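PDB 3H4Y: putative chemotaxis protein from Desulfovibrio vulgaris str. Hildenborough, which probably serves bacterial chemotaxis as a CheX-like protein, a family whose characterised members dephosphorylate the response regulator CheY. Local coordinates for residues Ile7-Pro12 and Ala105-Met110. Numbering follows the deposited sequence.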
ATOM      1  N   ILE A   7      21.246 -11.172  -6.686  1.00 22.62           N
ATOM      2  CA  ILE A   7      19.840 -11.234  -6.299  1.00 21.85           C
ATOM      3  C   ILE A   7      19.038 -11.660  -7.516  1.00 21.97           C
ATOM      4  O   ILE A   7      18.645 -10.829  -8.344  1.00 18.74           O
ATOM      5  CB  ILE A   7      19.359  -9.876  -5.765  1.00 23.36           C
ATOM      6  CG1 ILE A   7      20.221  -9.452  -4.575  1.00 22.89           C
ATOM      7  CG2 ILE A   7      17.885  -9.938  -5.340  1.00 21.28           C
ATOM      8  CD1 ILE A   7      20.079  -7.995  -4.245  1.00 26.47           C
ATOM      9  N   GLU A   8      18.836 -12.972  -7.633  1.00 18.88           N
ATOM     10  CA  GLU A   8      18.115 -13.560  -8.774  1.00 18.77           C
ATOM     11  C   GLU A   8      16.689 -13.047  -8.963  1.00 13.94           C
ATOM     12  O   GLU A   8      16.267 -12.864 -10.112  1.00 13.23           O
ATOM     13  CB  GLU A   8      18.073 -15.084  -8.690  1.00 22.04           C
ATOM     14  CG  GLU A   8      19.372 -15.742  -9.111  1.00 29.85           C
ATOM     15  CD  GLU A   8      19.705 -15.429 -10.556  1.00 37.98           C
ATOM     16  OE1 GLU A   8      18.916 -15.827 -11.445  1.00 41.07           O
ATOM     17  OE2 GLU A   8      20.748 -14.776 -10.794  1.00 42.12           O
ATOM     18  N   VAL A   9      15.959 -12.815  -7.873  1.00 14.39           N
ATOM     19  CA  VAL A   9      14.615 -12.256  -8.004  1.00 15.57           C
ATOM     20  C   VAL A   9      14.587 -10.825  -8.584  1.00 13.95           C
ATOM     21  O   VAL A   9      13.531 -10.346  -8.972  1.00 12.45           O
ATOM     22  CB  VAL A   9      13.797 -12.295  -6.704  1.00 17.75           C
ATOM     23  CG1 VAL A   9      13.540 -13.738  -6.301  1.00 17.94           C
ATOM     24  CG2 VAL A   9      14.467 -11.488  -5.571  1.00 17.90           C
ATOM     25  N   ALA A  10      15.727 -10.145  -8.661  1.00 12.73           N
ATOM     26  CA  ALA A  10      15.747  -8.819  -9.262  1.00 11.91           C
ATOM     27  C   ALA A  10      15.486  -8.900 -10.767  1.00 12.33           C
ATOM     28  O   ALA A  10      14.990  -7.961 -11.357  1.00 12.53           O
ATOM     29  CB  ALA A  10      17.070  -8.118  -8.993  1.00 12.70           C
ATOM     30  N   LYS A  11      15.854 -10.021 -11.392  1.00 10.54           N
ATOM     31  CA  LYS A  11      15.720 -10.155 -12.843  1.00 11.29           C
ATOM     32  C   LYS A  11      14.332  -9.892 -13.410  1.00 11.80           C
ATOM     33  O   LYS A  11      14.195  -9.045 -14.301  1.00 10.82           O
ATOM     34  CB  LYS A  11      16.300 -11.492 -13.358  1.00 11.91           C
ATOM     35  CG  LYS A  11      17.817 -11.587 -13.166  1.00 19.80           C
ATOM     36  CD  LYS A  11      18.380 -12.889 -13.743  1.00 21.16           C
ATOM     37  CE  LYS A  11      19.886 -13.011 -13.497  1.00 27.81           C
ATOM     38  NZ  LYS A  11      20.399 -14.384 -13.828  1.00 31.29           N
ATOM     39  N   PRO A  12      13.292 -10.582 -12.892  1.00 10.99           N
ATOM     40  CA  PRO A  12      11.937 -10.317 -13.410  1.00 10.71           C
ATOM     41  C   PRO A  12      11.471  -8.863 -13.160  1.00 10.53           C
ATOM     42  O   PRO A  12      10.691  -8.305 -13.947  1.00  9.95           O
ATOM     43  CB  PRO A  12      11.072 -11.376 -12.702  1.00 11.51           C
ATOM     44  CG  PRO A  12      11.888 -11.857 -11.540  1.00 13.39           C
ATOM     45  CD  PRO A  12      13.304 -11.678 -11.889  1.00  9.71           C
ATOM     46  N   ALA A 105       4.596 -12.862 -13.443  1.00  8.73           N
ATOM     47  CA  ALA A 105       4.685 -13.887 -14.505  1.00  9.47           C
ATOM     48  C   ALA A 105       6.082 -14.476 -14.502  1.00  9.12           C
ATOM     49  O   ALA A 105       6.255 -15.699 -14.627  1.00 10.67           O
ATOM     50  CB  ALA A 105       4.351 -13.291 -15.889  1.00  9.26           C
ATOM     51  N   GLY A 106       7.095 -13.629 -14.396  1.00  8.90           N
ATOM     52  CA  GLY A 106       8.486 -14.085 -14.334  1.00 10.20           C
ATOM     53  C   GLY A 106       8.812 -14.892 -13.078  1.00  9.78           C
ATOM     54  O   GLY A 106       9.479 -15.930 -13.149  1.00 10.36           O
ATOM     55  N   LEU A 107       8.349 -14.410 -11.925  1.00  8.77           N
ATOM     56  CA  LEU A 107       8.532 -15.119 -10.641  1.00  8.27           C
ATOM     57  C   LEU A 107       7.888 -16.506 -10.716  1.00  9.41           C
ATOM     58  O   LEU A 107       8.453 -17.485 -10.213  1.00 10.72           O
ATOM     59  CB  LEU A 107       7.946 -14.320  -9.479  1.00  8.05           C
ATOM     60  CG  LEU A 107       8.730 -13.073  -9.128  1.00 11.21           C
ATOM     61  CD1 LEU A 107       7.849 -12.177  -8.263  1.00 12.19           C
ATOM     62  CD2 LEU A 107      10.058 -13.369  -8.442  1.00 13.97           C
ATOM     63  N   ALA A 108       6.717 -16.610 -11.343  1.00  9.57           N
ATOM     64  CA  ALA A 108       6.014 -17.904 -11.458  1.00 11.01           C
ATOM     65  C   ALA A 108       6.815 -18.896 -12.304  1.00 13.88           C
ATOM     66  O   ALA A 108       6.851 -20.104 -11.980  1.00 12.72           O
ATOM     67  CB  ALA A 108       4.598 -17.713 -12.014  1.00 13.28           C
ATOM     68  N   GLU A 109       7.488 -18.408 -13.339  1.00 13.37           N
ATOM     69  CA  GLU A 109       8.452 -19.220 -14.130  1.00 15.04           C
ATOM     70  C   GLU A 109       9.656 -19.686 -13.296  1.00 15.43           C
ATOM     71  O   GLU A 109      10.229 -20.754 -13.566  1.00 14.05           O
ATOM     72  CB  GLU A 109       8.909 -18.455 -15.373  1.00 16.94           C
ATOM     73  CG  GLU A 109       7.765 -18.256 -16.374  1.00 20.67           C
ATOM     74  CD  GLU A 109       8.075 -17.230 -17.465  1.00 36.25           C
ATOM     75  OE1 GLU A 109       9.188 -16.652 -17.452  1.00 41.66           O
ATOM     76  OE2 GLU A 109       7.189 -16.998 -18.330  1.00 36.37           O
HETATM   77  N   MSE A 110      10.012 -18.908 -12.274  1.00 13.46           N
HETATM   78  CA  MSE A 110      11.092 -19.252 -11.359  1.00 14.61           C
HETATM   79  C   MSE A 110      10.596 -20.127 -10.206  1.00 12.18           C
HETATM   80  O   MSE A 110      11.369 -20.427  -9.309  1.00 17.19           O
HETATM   81  CB  MSE A 110      11.745 -17.974 -10.806  1.00 14.49           C
HETATM   82  CG  MSE A 110      12.500 -17.218 -11.848  1.00 18.74           C
HETATM   83 SE   MSE A 110      13.012 -15.478 -11.083  0.75 19.37          SE
HETATM   84  CE  MSE A 110      14.285 -16.043  -9.796  1.00 26.27           C
TER
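The start of helix 10-25 meets the end of helix 84-109 with Pro12 lying against Gly106, their CA atoms 5.2 Å apart, and no hydrogen bond crosses between the two backbones. Both helices belong to the alpha/beta fold of the CheX family, in which they lie side by side on a six-stranded antiparallel sheet. A type I beta turn from Ile7 to Ala10 leads into the first of them. At Gly106, which has no side chain, Pro12 CB sits 4.1 Å from Gly106 CA, so the ring lies directly against the helix backbone. The proline ring also meets the side chains of Leu107, in helix 84-109, and of Met110, just beyond it, each crossing the ring at about a right angle. Leu107 comes from the sheet side, its CD2 3.9 Å from Pro12 CG and also touching CG1 of Val9. Beneath, Val9, in the turn, and Leu107 both touch Phe153 of strand 147-155, so this junction sits against the sheet.

Selenomethionine Met110 reaches back over the turn on the more exposed side. Its chain runs extended to SE, which lies 3.8 Å from Pro12 CG and nearly as close to CD; a bend at the last torsion (chi3 69°) then turns the methyl onto the backbone of Glu8 and Val9. Nearby, the Glu8 chain folds at chi2 (-62°), and both carboxylate oxygens accept hydrogen bonds from Lys11 NZ on their syn lone pairs, a two-pronged salt bridge from the turn to the first part of the helix. The Met110 methyl CE ends 3.8 Å from Glu8 O, the carbonyl that accepts the backbone N-H of Lys11.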